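Local atomic coordinates of B-agarase (Agarivorans gilvus, PDB entry 5Z6P), a protein that probably hydrolyses the beta-galactosidic bonds of agarose, as an agarase of glycoside hydrolase family 50. Residues K547-V552 / V584-L589; L590-A595 / A633-D638; V601-L606 / H613-C618; V640-Y645 / W654-D659. All coordinates share one frame; numbering follows the deposited sequence.

Read from the N terminus, interaction 1 comes first. It closes the loop between the end of helix 537-550 and the start of helix 581-609. That long helix then runs on through interactions 2 and 3. Interaction 2 links its middle to residues 633-638, and interaction 3 is nested inside the loop so closed, joining the helix to strand 614-615. The two touch through Asp638 with Tyr615 and His636 with Lys603. Interaction 4 follows in series, between strand 640-643 and residues 654-659, which lead into helix 657-660. Ser641 connects it to interaction 3 through Leu616 O. Interactions 1 and 2 join helices, while 3 and 4 involve strands of what is, for this family, an (alpha/beta)8 barrel.

Interaction 1. Residues K547-V552 / V584-L589; sequences KTKYTV and VEDYAL
Lys549, in the last turn of helix 537-550, faces Asp586 near the start of helix 581-609, with their CA atoms 9.3 Å apart. The motif is a helix-to-helix salt bridge in which one carboxylate takes two partners from neighbouring residues. Thr551 has positive phi and ends the first helix just after them. Lys549 reaches across with an extended chain, its CG anti to the backbone N (chi1 174°). Lys549 NZ donates to Asp586 OD1 at 2.6 Å. It arrives on the syn side, tilted 22° from the carboxylate plane. Tyr550 OH donates to Asp586 OD2 at 2.5 Å and uses the syn lone pair of that oxygen. The tyrosine ring stands almost upright to the carboxylate, with the planes 85° apart, and the acid sits at the ring edge. Both oxygens are therefore gripped, which should hold the carboxylate against rotation. Trp560 NE1 is a further partner of OD2, and Ser559 OG also bonds Tyr550 OH. The buried acid is thus well supplied with polar partners, and this would be expected to favour its charged form. Leu589 CD1 touches the lysine chain loosely, 4.1 Å from Lys549 CD, with the two side chains nearly at right angles. Lys549 CG rests 3.9 Å above one face of the Tyr550 ring, toward its rim.

Interaction 2. Residues L590-A595 / A633-D638; sequences LLEAFA and AAKHVD
Glu592 and Lys635 meet in a single salt bridge at the protein surface. Lys635 NZ donates to Glu592 OE2 at 3.0 Å. The bond uses the anti lone pair of Glu592 OE2, on the side away from the other oxygen. Lys635 CE lies 3.2 Å from Glu592 OE2, so the end of the lysine chain also lies against the acid. The two side chains meet nearly at a right angle. Both are extended beyond CG. In Glu592 the chain leaves opposite the backbone N (chi1 173°), which carries the carboxylate out from its helix toward the lysine.

The next shell fixes both ends. Glu592 OE1 forms a second salt bridge, with Arg631 NH1, so the carboxylate joins two basic residues. Lys635 NZ also bonds Ser596 OG, and that hydroxyl is bonded to Glu592 O one turn back in the same helix. The lysine is therefore tied to the Glu592 carboxylate directly and to the Glu592 backbone through Ser596. Behind the lysine, Ala633 O takes two backbone bonds, from His636 N at 2.9 Å and from Val637 N at 2.9 Å. These fix the backbone around Lys635.

Apolar packing flanks the polar pair: Leu591 and Ala595 rest on Val629 of helix 627-634, while Leu590 and Ala593 rest on Leu545 of helix 537-550. Helix 581-609 thus runs between these two helices, and beyond the salt bridge the chain continues into strand 640-643.

Interaction 3. Residues V601-L606 / H613-C618; sequences VVKQEL and HLYLGC
Tyr615 packs its ring obliquely against Val602, Lys603 and Leu606 of helix 581-609. Its CG points opposite the backbone N (chi1 169°), and this sends the ring from strand 614-615 toward the helix. At the root, Tyr615 CB lies 3.9 Å from Leu606 CD1. The same methyl comes to 3.4 Å from Tyr615 CD1 and also touches CG. On the CD2 side of the ring, Tyr615 CD2 is 4.0 Å from Lys603 CB. Next along that side, Tyr615 CE2 lies 3.9 Å from Lys603 N. Tyr615 CE1 passes to the valine, 3.7 Å from Val602 CG1. Farther out, Tyr615 CZ meets Val602 CG1 at 3.4 Å. At the tip, Tyr615 OH is 3.3 Å from that methyl. The lysine offers only its root here, since its chain leads away and NZ bonds His636 O. Val602 and Leu606 also rest on Ile506 of strand 501-506, which pairs in parallel with strand 614-615. This is the helix-on-strand layer of an (alpha/beta) barrel. Tyr615 N is bonded to Asp638 OD2. Between the two segments, though, the contact rests on van der Waals packing, mostly of methyl and ring carbons.

Interaction 4. Residues V640-Y645 / W654-D659; sequences VSYNYY and WSFLAD
Trp654 turns two adjoining parts of its indole rim onto two tyrosine faces, Tyr642 and Tyr644, which stand nearly at right angles to each other. The benzene part meets Tyr642 in a T-shaped pair, with ring planes 89° apart and centroids 5.0 Å apart. Trp654 CZ3 stands over the centre of the tyrosine ring, and Trp654 CH2 comes to 3.6 Å from Tyr642 CG. The pyrrole part meets Tyr644, also edge to face, with planes at 77°. Here the N-H side of the indole leads. Trp654 NE1 lies 3.3 Å from Tyr644 CE2, above the ring face and toward its rim. Beside it, Trp654 CZ2 of the benzene part lies 3.6 Å from Tyr644 CG.

Phe656 adds a fourth ring. Its CG lies between the backbone N and the carbonyl carbon (chi1 74°), and its edge turns to the hydroxyl end of Tyr642, with Phe656 CE2 3.4 Å from Tyr642 OH. The two rings themselves meet obliquely. A type I turn from Trp654 to Leu657, with Leu657 N bonded to Trp654 O at 3.2 Å, lets Trp654 and Phe656 both reach Tyr642. Phe709 of strand 709-714 makes another edge-to-face pair with Trp654. This aromatic cluster joins strand 640-643 and the residues after it to the turn that leads into helix 657-660, inside the beta-alpha-beta crossover completed by strand 664-668, a unit typical of (alpha/beta)8 barrels.

Interaction 1. Residues K547-V552 / V584-L589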
loop_
_atom_site.group_PDB
_atom_site.type_symbol
_atom_site.label_atom_id
_atom_site.label_comp_id
_atom_site.label_asym_id
_atom_site.label_seq_id
_atom_site.Cartn_x
_atom_site.Cartn_y
_atom_site.Cartn_z
ATOM N N LYS A 547 22.885 15.330 27.112
ATOM C CA LYS A 547 23.540 15.846 28.312
ATOM C C LYS A 547 23.769 14.699 29.310
ATOM O O LYS A 547 24.779 14.643 29.982
ATOM C CB LYS A 547 22.699 16.960 28.924
ATOM C CG LYS A 547 23.348 17.754 30.011
ATOM C CD LYS A 547 22.525 19.006 30.265
ATOM C CE LYS A 547 21.972 19.038 31.668
ATOM N NZ LYS A 547 22.988 19.441 32.676
ATOM N N THR A 548 22.833 13.767 29.376
ATOM C CA THR A 548 22.984 12.607 30.243
ATOM C C THR A 548 24.097 11.678 29.737
ATOM O O THR A 548 24.880 11.144 30.519
ATOM C CB THR A 548 21.651 11.842 30.349
ATOM O OG1 THR A 548 20.716 12.648 31.071
ATOM C CG2 THR A 548 21.836 10.499 31.051
ATOM N N LYS A 549 24.173 11.502 28.422
ATOM C CA LYS A 549 25.242 10.711 27.841
ATOM C C LYS A 549 26.631 11.374 27.936
ATOM O O LYS A 549 27.595 10.714 28.293
ATOM C CB LYS A 549 24.952 10.399 26.381
ATOM C CG LYS A 549 26.104 9.707 25.702
ATOM C CD LYS A 549 25.764 9.309 24.293
ATOM C CE LYS A 549 26.787 8.358 23.739
ATOM N NZ LYS A 549 26.465 8.063 22.341
ATOM N N TYR A 550 26.735 12.663 27.606
ATOM C CA TYR A 550 28.048 13.306 27.480
ATOM C C TYR A 550 28.457 14.151 28.695
ATOM O O TYR A 550 29.637 14.432 28.870
ATOM C CB TYR A 550 28.101 14.171 26.211
ATOM C CG TYR A 550 28.111 13.350 24.937
ATOM C CD1 TYR A 550 29.249 12.665 24.547
ATOM C CD2 TYR A 550 26.981 13.243 24.148
ATOM C CE1 TYR A 550 29.266 11.903 23.407
ATOM C CE2 TYR A 550 26.982 12.479 22.986
ATOM C CZ TYR A 550 28.135 11.808 22.624
ATOM O OH TYR A 550 28.179 11.052 21.484
ATOM N N THR A 551 27.480 14.532 29.510
ATOM C CA THR A 551 27.657 15.342 30.733
ATOM C C THR A 551 28.135 16.778 30.490
ATOM O O THR A 551 27.485 17.725 30.915
ATOM C CB THR A 551 28.630 14.687 31.734
ATOM O OG1 THR A 551 28.398 13.274 31.793
ATOM C CG2 THR A 551 28.423 15.294 33.113
ATOM N N VAL A 552 29.280 16.931 29.833
ATOM C CA VAL A 552 29.793 18.255 29.500
ATOM C C VAL A 552 29.779 18.436 27.983
ATOM O O VAL A 552 29.949 17.468 27.231
ATOM C CB VAL A 552 31.227 18.484 30.067
ATOM C CG1 VAL A 552 31.214 18.463 31.600
ATOM C CG2 VAL A 552 32.187 17.441 29.548
ATOM N N VAL A 584 25.680 9.231 14.469
ATOM C CA VAL A 584 24.623 8.321 14.018
ATOM C C VAL A 584 24.169 7.412 15.162
ATOM O O VAL A 584 22.983 7.170 15.321
ATOM C CB VAL A 584 25.072 7.484 12.800
ATOM C CG1 VAL A 584 24.085 6.370 12.502
ATOM C CG2 VAL A 584 25.221 8.398 11.570
ATOM N N GLU A 585 25.105 6.934 15.979
ATOM C CA GLU A 585 24.723 6.255 17.221
ATOM C C GLU A 585 23.777 7.129 18.053
ATOM O O GLU A 585 22.772 6.653 18.552
ATOM C CB GLU A 585 25.958 5.886 18.052
ATOM C CG GLU A 585 26.706 4.645 17.571
ATOM C CD GLU A 585 28.163 4.620 18.041
ATOM O OE1 GLU A 585 28.952 3.820 17.499
ATOM O OE2 GLU A 585 28.525 5.406 18.940
ATOM N N ASP A 586 24.100 8.412 18.173
ATOM C CA ASP A 586 23.253 9.357 18.902
ATOM C C ASP A 586 21.898 9.583 18.202
ATOM O O ASP A 586 20.879 9.632 18.860
ATOM C CB ASP A 586 23.995 10.691 19.107
ATOM C CG ASP A 586 25.131 10.576 20.131
ATOM O OD1 ASP A 586 25.026 9.713 21.010
ATOM O OD2 ASP A 586 26.117 11.330 20.052
ATOM N N TYR A 587 21.887 9.707 16.877
ATOM C CA TYR A 587 20.614 9.832 16.157
ATOM C C TYR A 587 19.702 8.652 16.485
ATOM O O TYR A 587 18.504 8.822 16.685
ATOM C CB TYR A 587 20.810 9.919 14.629
ATOM C CG TYR A 587 21.680 11.060 14.138
ATOM C CD1 TYR A 587 21.870 12.204 14.900
ATOM C CD2 TYR A 587 22.304 10.986 12.896
ATOM C CE1 TYR A 587 22.678 13.248 14.441
ATOM C CE2 TYR A 587 23.098 11.993 12.436
ATOM C CZ TYR A 587 23.288 13.121 13.204
ATOM O OH TYR A 587 24.095 14.106 12.721
ATOM N N ALA A 588 20.281 7.456 16.542
ATOM C CA ALA A 588 19.532 6.251 16.893
ATOM C C ALA A 588 18.901 6.340 18.291
ATOM O O ALA A 588 17.730 6.028 18.466
ATOM C CB ALA A 588 20.428 5.034 16.803
ATOM N N LEU A 589 19.688 6.748 19.280
ATOM C CA LEU A 589 19.166 6.947 20.630
ATOM C C LEU A 589 17.993 7.941 20.629
ATOM O O LEU A 589 16.975 7.717 21.257
ATOM C CB LEU A 589 20.262 7.464 21.565
ATOM C CG LEU A 589 21.467 6.571 21.872
ATOM C CD1 LEU A 589 22.482 7.341 22.707
ATOM C CD2 LEU A 589 21.032 5.293 22.586
#

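Interaction 2. Residues L590-A595 / A633-D638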
loop_
_atom_site.group_PDB
_atom_site.type_symbol
_atom_site.label_atom_id
_atom_site.label_comp_id
_atom_site.label_asym_id
_atom_site.label_seq_id
_atom_site.Cartn_x
_atom_site.Cartn_y
_atom_site.Cartn_z
ATOM N N LEU A 590 18.185 9.054 19.930
ATOM C CA LEU A 590 17.194 10.120 19.872
ATOM C C LEU A 590 15.903 9.628 19.207
ATOM O O LEU A 590 14.840 9.844 19.741
ATOM C CB LEU A 590 17.753 11.335 19.126
ATOM C CG LEU A 590 18.991 11.995 19.757
ATOM C CD1 LEU A 590 19.534 13.127 18.891
ATOM C CD2 LEU A 590 18.697 12.503 21.161
ATOM N N LEU A 591 16.018 8.954 18.058
ATOM C CA LEU A 591 14.846 8.459 17.330
ATOM C C LEU A 591 14.050 7.470 18.190
ATOM O O LEU A 591 12.827 7.588 18.335
ATOM C CB LEU A 591 15.268 7.804 16.002
ATOM C CG LEU A 591 14.197 7.225 15.093
ATOM C CD1 LEU A 591 13.189 8.280 14.673
ATOM C CD2 LEU A 591 14.835 6.568 13.869
ATOM N N GLU A 592 14.754 6.520 18.792
ATOM C CA GLU A 592 14.085 5.547 19.637
ATOM C C GLU A 592 13.424 6.203 20.844
ATOM O O GLU A 592 12.314 5.831 21.187
ATOM C CB GLU A 592 15.050 4.448 20.113
ATOM C CG GLU A 592 14.403 3.517 21.126
ATOM C CD GLU A 592 15.142 2.212 21.326
ATOM O OE1 GLU A 592 16.089 1.964 20.580
ATOM O OE2 GLU A 592 14.769 1.435 22.225
ATOM N N ALA A 593 14.082 7.172 21.485
ATOM C CA ALA A 593 13.455 7.849 22.631
ATOM C C ALA A 593 12.178 8.597 22.199
ATOM O O ALA A 593 11.167 8.557 22.871
ATOM C CB ALA A 593 14.431 8.830 23.310
ATOM N N PHE A 594 12.258 9.285 21.075
ATOM C CA PHE A 594 11.094 9.974 20.521
ATOM C C PHE A 594 9.922 9.010 20.295
ATOM O O PHE A 594 8.841 9.212 20.829
ATOM C CB PHE A 594 11.467 10.680 19.211
ATOM C CG PHE A 594 10.273 11.073 18.364
ATOM C CD1 PHE A 594 9.419 12.080 18.767
ATOM C CD2 PHE A 594 10.038 10.448 17.151
ATOM C CE1 PHE A 594 8.335 12.452 17.979
ATOM C CE2 PHE A 594 8.965 10.800 16.370
ATOM C CZ PHE A 594 8.101 11.797 16.789
ATOM N N ALA A 595 10.156 7.964 19.505
ATOM C CA ALA A 595 9.119 7.006 19.189
ATOM C C ALA A 595 8.596 6.310 20.441
ATOM O O ALA A 595 7.400 6.089 20.559
ATOM C CB ALA A 595 9.624 5.982 18.186
ATOM N N ALA A 633 8.181 0.409 19.484
ATOM C CA ALA A 633 6.824 -0.102 19.451
ATOM C C ALA A 633 6.749 -1.321 20.347
ATOM O O ALA A 633 5.838 -1.459 21.145
ATOM C CB ALA A 633 6.400 -0.451 18.035
ATOM N N ALA A 634 7.743 -2.188 20.209
ATOM C CA ALA A 634 7.802 -3.423 20.967
ATOM C C ALA A 634 7.691 -3.204 22.501
ATOM O O ALA A 634 7.238 -4.089 23.204
ATOM C CB ALA A 634 9.096 -4.185 20.611
ATOM N N LYS A 635 8.045 -2.012 22.998
ATOM C CA LYS A 635 7.993 -1.710 24.441
ATOM C C LYS A 635 6.568 -1.568 24.941
ATOM O O LYS A 635 6.308 -1.739 26.122
ATOM C CB LYS A 635 8.741 -0.406 24.783
ATOM C CG LYS A 635 10.184 -0.365 24.349
ATOM C CD LYS A 635 10.865 0.943 24.749
ATOM C CE LYS A 635 12.285 0.978 24.216
ATOM N NZ LYS A 635 12.892 2.316 24.389
ATOM N N HIS A 636 5.652 -1.218 24.043
ATOM C CA HIS A 636 4.341 -0.767 24.484
ATOM C C HIS A 636 3.137 -1.412 23.769
ATOM O O HIS A 636 2.096 -1.552 24.372
ATOM C CB HIS A 636 4.256 0.770 24.366
ATOM C CG HIS A 636 5.273 1.493 25.197
ATOM N ND1 HIS A 636 5.175 1.599 26.571
ATOM C CD2 HIS A 636 6.424 2.131 24.862
ATOM C CE1 HIS A 636 6.222 2.250 27.037
ATOM N NE2 HIS A 636 6.995 2.585 26.024
ATOM N N VAL A 637 3.267 -1.797 22.503
ATOM C CA VAL A 637 2.122 -2.392 21.831
ATOM C C VAL A 637 1.906 -3.835 22.273
ATOM O O VAL A 637 2.795 -4.472 22.831
ATOM C CB VAL A 637 2.259 -2.345 20.290
ATOM C CG1 VAL A 637 2.545 -0.913 19.828
ATOM C CG2 VAL A 637 3.320 -3.300 19.812
ATOM N N ASP A 638 0.706 -4.341 22.034
ATOM C CA ASP A 638 0.426 -5.731 22.270
ATOM C C ASP A 638 0.812 -6.562 21.032
ATOM O O ASP A 638 1.320 -7.686 21.151
ATOM C CB ASP A 638 -1.038 -5.903 22.627
ATOM C CG ASP A 638 -1.400 -5.235 23.945
ATOM O OD1 ASP A 638 -0.738 -5.494 24.962
ATOM O OD2 ASP A 638 -2.349 -4.454 23.966
#

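Interaction 3. Residues V601-L606 / H613-C618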
loop_
_atom_site.group_PDB
_atom_site.type_symbol
_atom_site.label_atom_id
_atom_site.label_comp_id
_atom_site.label_asym_id
_atom_site.label_seq_id
_atom_site.Cartn_x
_atom_site.Cartn_y
_atom_site.Cartn_z
ATOM N N VAL A 601 2.464 6.978 25.290
ATOM C CA VAL A 601 1.303 7.828 25.550
ATOM C C VAL A 601 0.036 7.187 24.968
ATOM O O VAL A 601 -0.980 7.091 25.653
ATOM C CB VAL A 601 1.484 9.258 24.986
ATOM C CG1 VAL A 601 0.199 10.019 25.079
ATOM C CG2 VAL A 601 2.606 10.005 25.745
ATOM N N VAL A 602 0.116 6.715 23.728
ATOM C CA VAL A 602 -1.022 6.051 23.103
ATOM C C VAL A 602 -1.432 4.813 23.904
ATOM O O VAL A 602 -2.593 4.650 24.202
ATOM C CB VAL A 602 -0.744 5.634 21.645
ATOM C CG1 VAL A 602 -1.920 4.799 21.100
ATOM C CG2 VAL A 602 -0.491 6.860 20.759
ATOM N N LYS A 603 -0.482 3.956 24.257
ATOM C CA LYS A 603 -0.802 2.777 25.078
ATOM C C LYS A 603 -1.562 3.192 26.344
ATOM O O LYS A 603 -2.607 2.628 26.678
ATOM C CB LYS A 603 0.477 2.008 25.451
ATOM C CG LYS A 603 0.247 0.731 26.233
ATOM C CD LYS A 603 1.506 0.296 26.962
ATOM C CE LYS A 603 1.295 -0.990 27.772
ATOM N NZ LYS A 603 1.914 -2.196 27.132
ATOM N N GLN A 604 -1.041 4.200 27.036
ATOM C CA GLN A 604 -1.616 4.606 28.319
ATOM C C GLN A 604 -3.051 5.088 28.178
ATOM O O GLN A 604 -3.914 4.697 28.950
ATOM C CB GLN A 604 -0.760 5.689 28.982
ATOM C CG GLN A 604 0.480 5.119 29.632
ATOM C CD GLN A 604 1.328 6.161 30.294
ATOM O OE1 GLN A 604 1.219 7.341 29.991
ATOM N NE2 GLN A 604 2.201 5.726 31.201
ATOM N N GLU A 605 -3.294 5.943 27.196
ATOM C CA GLU A 605 -4.625 6.485 26.995
ATOM C C GLU A 605 -5.581 5.375 26.561
ATOM O O GLU A 605 -6.729 5.360 26.984
ATOM C CB GLU A 605 -4.604 7.626 25.971
ATOM C CG GLU A 605 -3.822 8.834 26.456
ATOM C CD GLU A 605 -4.329 9.352 27.784
ATOM O OE1 GLU A 605 -5.546 9.535 27.925
ATOM O OE2 GLU A 605 -3.519 9.562 28.690
ATOM N N LEU A 606 -5.109 4.441 25.736
ATOM C CA LEU A 606 -5.953 3.304 25.361
ATOM C C LEU A 606 -6.339 2.491 26.600
ATOM O O LEU A 606 -7.492 2.171 26.791
ATOM C CB LEU A 606 -5.259 2.400 24.333
ATOM C CG LEU A 606 -5.539 2.827 22.891
ATOM C CD1 LEU A 606 -4.692 2.054 21.917
ATOM C CD2 LEU A 606 -7.001 2.650 22.564
ATOM N N HIS A 613 -8.494 -4.509 25.775
ATOM C CA HIS A 613 -8.410 -4.679 24.334
ATOM C C HIS A 613 -6.992 -4.476 23.830
ATOM O O HIS A 613 -6.275 -3.594 24.298
ATOM C CB HIS A 613 -9.354 -3.717 23.622
ATOM C CG HIS A 613 -10.797 -4.095 23.710
ATOM N ND1 HIS A 613 -11.585 -3.772 24.788
ATOM C CD2 HIS A 613 -11.599 -4.760 22.842
ATOM C CE1 HIS A 613 -12.811 -4.222 24.587
ATOM N NE2 HIS A 613 -12.847 -4.823 23.411
ATOM N N LEU A 614 -6.611 -5.287 22.851
ATOM C CA LEU A 614 -5.288 -5.256 22.271
ATOM C C LEU A 614 -4.992 -3.952 21.546
ATOM O O LEU A 614 -5.811 -3.435 20.785
ATOM C CB LEU A 614 -5.114 -6.439 21.309
ATOM C CG LEU A 614 -5.169 -7.826 21.970
ATOM C CD1 LEU A 614 -5.037 -8.935 20.946
ATOM C CD2 LEU A 614 -4.094 -7.977 23.028
ATOM N N TYR A 615 -3.812 -3.418 21.813
ATOM C CA TYR A 615 -3.315 -2.260 21.095
ATOM C C TYR A 615 -2.355 -2.764 20.017
ATOM O O TYR A 615 -1.327 -3.375 20.319
ATOM C CB TYR A 615 -2.644 -1.278 22.064
ATOM C CG TYR A 615 -1.856 -0.168 21.414
ATOM C CD1 TYR A 615 -2.258 0.406 20.217
ATOM C CD2 TYR A 615 -0.696 0.304 22.008
ATOM C CE1 TYR A 615 -1.516 1.429 19.626
ATOM C CE2 TYR A 615 0.039 1.305 21.441
ATOM C CZ TYR A 615 -0.365 1.868 20.246
ATOM O OH TYR A 615 0.400 2.868 19.707
ATOM N N LEU A 616 -2.707 -2.511 18.760
ATOM C CA LEU A 616 -2.057 -3.173 17.639
ATOM C C LEU A 616 -1.061 -2.305 16.897
ATOM O O LEU A 616 -0.596 -2.682 15.840
ATOM C CB LEU A 616 -3.113 -3.686 16.658
ATOM C CG LEU A 616 -4.198 -4.567 17.278
ATOM C CD1 LEU A 616 -5.277 -4.809 16.259
ATOM C CD2 LEU A 616 -3.672 -5.892 17.813
ATOM N N GLY A 617 -0.731 -1.138 17.441
ATOM C CA GLY A 617 0.326 -0.344 16.843
ATOM C C GLY A 617 -0.094 0.634 15.760
ATOM O O GLY A 617 -1.244 1.064 15.714
ATOM N N CYS A 618 0.848 0.996 14.895
ATOM C CA CYS A 618 0.657 2.107 13.968
ATOM C C CYS A 618 0.867 1.765 12.503
ATOM O O CYS A 618 0.991 2.666 11.667
ATOM C CB CYS A 618 1.597 3.254 14.329
ATOM S SG CYS A 618 3.328 2.816 14.222
#

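Interaction 4. Residues V640-Y645 / W654-D659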
loop_
_atom_site.group_PDB
_atom_site.type_symbol
_atom_site.label_atom_id
_atom_site.label_comp_id
_atom_site.label_asym_id
_atom_site.label_seq_id
_atom_site.Cartn_x
_atom_site.Cartn_y
_atom_site.Cartn_z
ATOM N N VAL A 640 2.667 -5.901 17.073
ATOM C CA VAL A 640 3.288 -4.967 16.148
ATOM C C VAL A 640 2.663 -5.154 14.759
ATOM O O VAL A 640 2.543 -6.290 14.274
ATOM C CB VAL A 640 4.822 -5.134 16.075
ATOM C CG1 VAL A 640 5.428 -4.045 15.221
ATOM C CG2 VAL A 640 5.447 -5.096 17.475
ATOM N N SER A 641 2.231 -4.048 14.148
ATOM C CA SER A 641 1.556 -4.110 12.857
ATOM C C SER A 641 2.447 -3.552 11.753
ATOM O O SER A 641 3.100 -2.514 11.930
ATOM C CB SER A 641 0.213 -3.366 12.893
ATOM O OG SER A 641 0.314 -2.031 13.356
ATOM N N TYR A 642 2.497 -4.277 10.639
ATOM C CA TYR A 642 3.229 -3.874 9.442
ATOM C C TYR A 642 2.315 -3.915 8.208
ATOM O O TYR A 642 1.454 -4.783 8.121
ATOM C CB TYR A 642 4.432 -4.797 9.184
ATOM C CG TYR A 642 5.339 -5.048 10.373
ATOM C CD1 TYR A 642 5.063 -6.061 11.283
ATOM C CD2 TYR A 642 6.488 -4.281 10.564
ATOM C CE1 TYR A 642 5.919 -6.302 12.372
ATOM C CE2 TYR A 642 7.336 -4.504 11.629
ATOM C CZ TYR A 642 7.041 -5.512 12.538
ATOM O OH TYR A 642 7.889 -5.726 13.602
ATOM N N ASN A 643 2.512 -2.994 7.265
ATOM C CA ASN A 643 1.884 -3.128 5.941
ATOM C C ASN A 643 2.957 -3.598 4.969
ATOM O O ASN A 643 4.067 -3.109 5.015
ATOM C CB ASN A 643 1.256 -1.811 5.461
ATOM C CG ASN A 643 0.094 -1.352 6.329
ATOM O OD1 ASN A 643 -0.486 -2.128 7.097
ATOM N ND2 ASN A 643 -0.261 -0.089 6.194
ATOM N N TYR A 644 2.648 -4.558 4.101
ATOM C CA TYR A 644 3.712 -5.130 3.295
ATOM C C TYR A 644 3.244 -5.608 1.940
ATOM O O TYR A 644 2.712 -6.703 1.791
ATOM C CB TYR A 644 4.398 -6.271 4.044
ATOM C CG TYR A 644 5.798 -6.536 3.571
ATOM C CD1 TYR A 644 6.797 -5.593 3.753
ATOM C CD2 TYR A 644 6.135 -7.735 2.939
ATOM C CE1 TYR A 644 8.070 -5.814 3.314
ATOM C CE2 TYR A 644 7.421 -7.973 2.497
ATOM C CZ TYR A 644 8.385 -7.008 2.696
ATOM O OH TYR A 644 9.668 -7.204 2.271
ATOM N N TYR A 645 3.487 -4.748 0.959
ATOM C CA TYR A 645 3.070 -4.946 -0.416
ATOM C C TYR A 645 4.200 -5.585 -1.204
ATOM O O TYR A 645 4.900 -4.916 -1.954
ATOM C CB TYR A 645 2.653 -3.617 -1.029
ATOM C CG TYR A 645 1.347 -3.076 -0.475
ATOM C CD1 TYR A 645 0.128 -3.569 -0.928
ATOM C CD2 TYR A 645 1.328 -2.086 0.500
ATOM C CE1 TYR A 645 -1.076 -3.080 -0.446
ATOM C CE2 TYR A 645 0.139 -1.603 0.995
ATOM C CZ TYR A 645 -1.068 -2.096 0.510
ATOM O OH TYR A 645 -2.263 -1.614 0.986
ATOM N N TRP A 654 12.763 -9.894 6.748
ATOM C CA TRP A 654 12.060 -10.225 7.977
ATOM C C TRP A 654 12.936 -10.962 9.031
ATOM O O TRP A 654 12.414 -11.435 10.043
ATOM C CB TRP A 654 10.800 -11.031 7.633
ATOM C CG TRP A 654 9.791 -10.165 6.929
ATOM C CD1 TRP A 654 9.535 -10.116 5.589
ATOM C CD2 TRP A 654 8.946 -9.178 7.533
ATOM N NE1 TRP A 654 8.565 -9.175 5.323
ATOM C CE2 TRP A 654 8.188 -8.584 6.498
ATOM C CE3 TRP A 654 8.742 -8.749 8.851
ATOM C CZ2 TRP A 654 7.247 -7.575 6.742
ATOM C CZ3 TRP A 654 7.807 -7.755 9.088
ATOM C CH2 TRP A 654 7.067 -7.188 8.040
ATOM N N SER A 655 14.257 -11.001 8.794
ATOM C CA SER A 655 15.278 -11.536 9.733
ATOM C C SER A 655 15.180 -11.056 11.178
ATOM O O SER A 655 15.401 -11.818 12.107
ATOM C CB SER A 655 16.681 -11.178 9.242
ATOM O OG SER A 655 17.222 -12.235 8.507
ATOM N N PHE A 656 14.853 -9.779 11.336
ATOM C CA PHE A 656 14.840 -9.099 12.617
ATOM C C PHE A 656 13.772 -9.594 13.578
ATOM O O PHE A 656 13.838 -9.304 14.770
ATOM C CB PHE A 656 14.641 -7.596 12.389
ATOM C CG PHE A 656 13.231 -7.223 12.005
ATOM C CD1 PHE A 656 12.847 -7.193 10.670
ATOM C CD2 PHE A 656 12.289 -6.908 12.979
ATOM C CE1 PHE A 656 11.552 -6.855 10.312
ATOM C CE2 PHE A 656 10.998 -6.567 12.633
ATOM C CZ PHE A 656 10.629 -6.535 11.288
ATOM N N LEU A 657 12.772 -10.302 13.060
ATOM C CA LEU A 657 11.603 -10.698 13.843
ATOM C C LEU A 657 11.965 -11.450 15.121
ATOM O O LEU A 657 11.359 -11.223 16.170
ATOM C CB LEU A 657 10.656 -11.557 12.994
ATOM C CG LEU A 657 9.802 -10.803 11.954
ATOM C CD1 LEU A 657 9.043 -11.791 11.082
ATOM C CD2 LEU A 657 8.839 -9.789 12.600
ATOM N N ALA A 658 12.958 -12.332 15.029
ATOM C CA ALA A 658 13.370 -13.144 16.174
ATOM C C ALA A 658 13.868 -12.311 17.359
ATOM O O ALA A 658 13.468 -12.541 18.489
ATOM C CB ALA A 658 14.439 -14.134 15.749
ATOM N N ASP A 659 14.732 -11.343 17.078
ATOM C CA ASP A 659 15.272 -10.456 18.094
ATOM C C ASP A 659 14.207 -9.646 18.808
ATOM O O ASP A 659 14.340 -9.365 19.984
ATOM C CB ASP A 659 16.277 -9.496 17.475
ATOM C CG ASP A 659 17.438 -10.203 16.853
ATOM O OD1 ASP A 659 17.904 -11.181 17.456
ATOM O OD2 ASP A 659 17.885 -9.781 15.767
#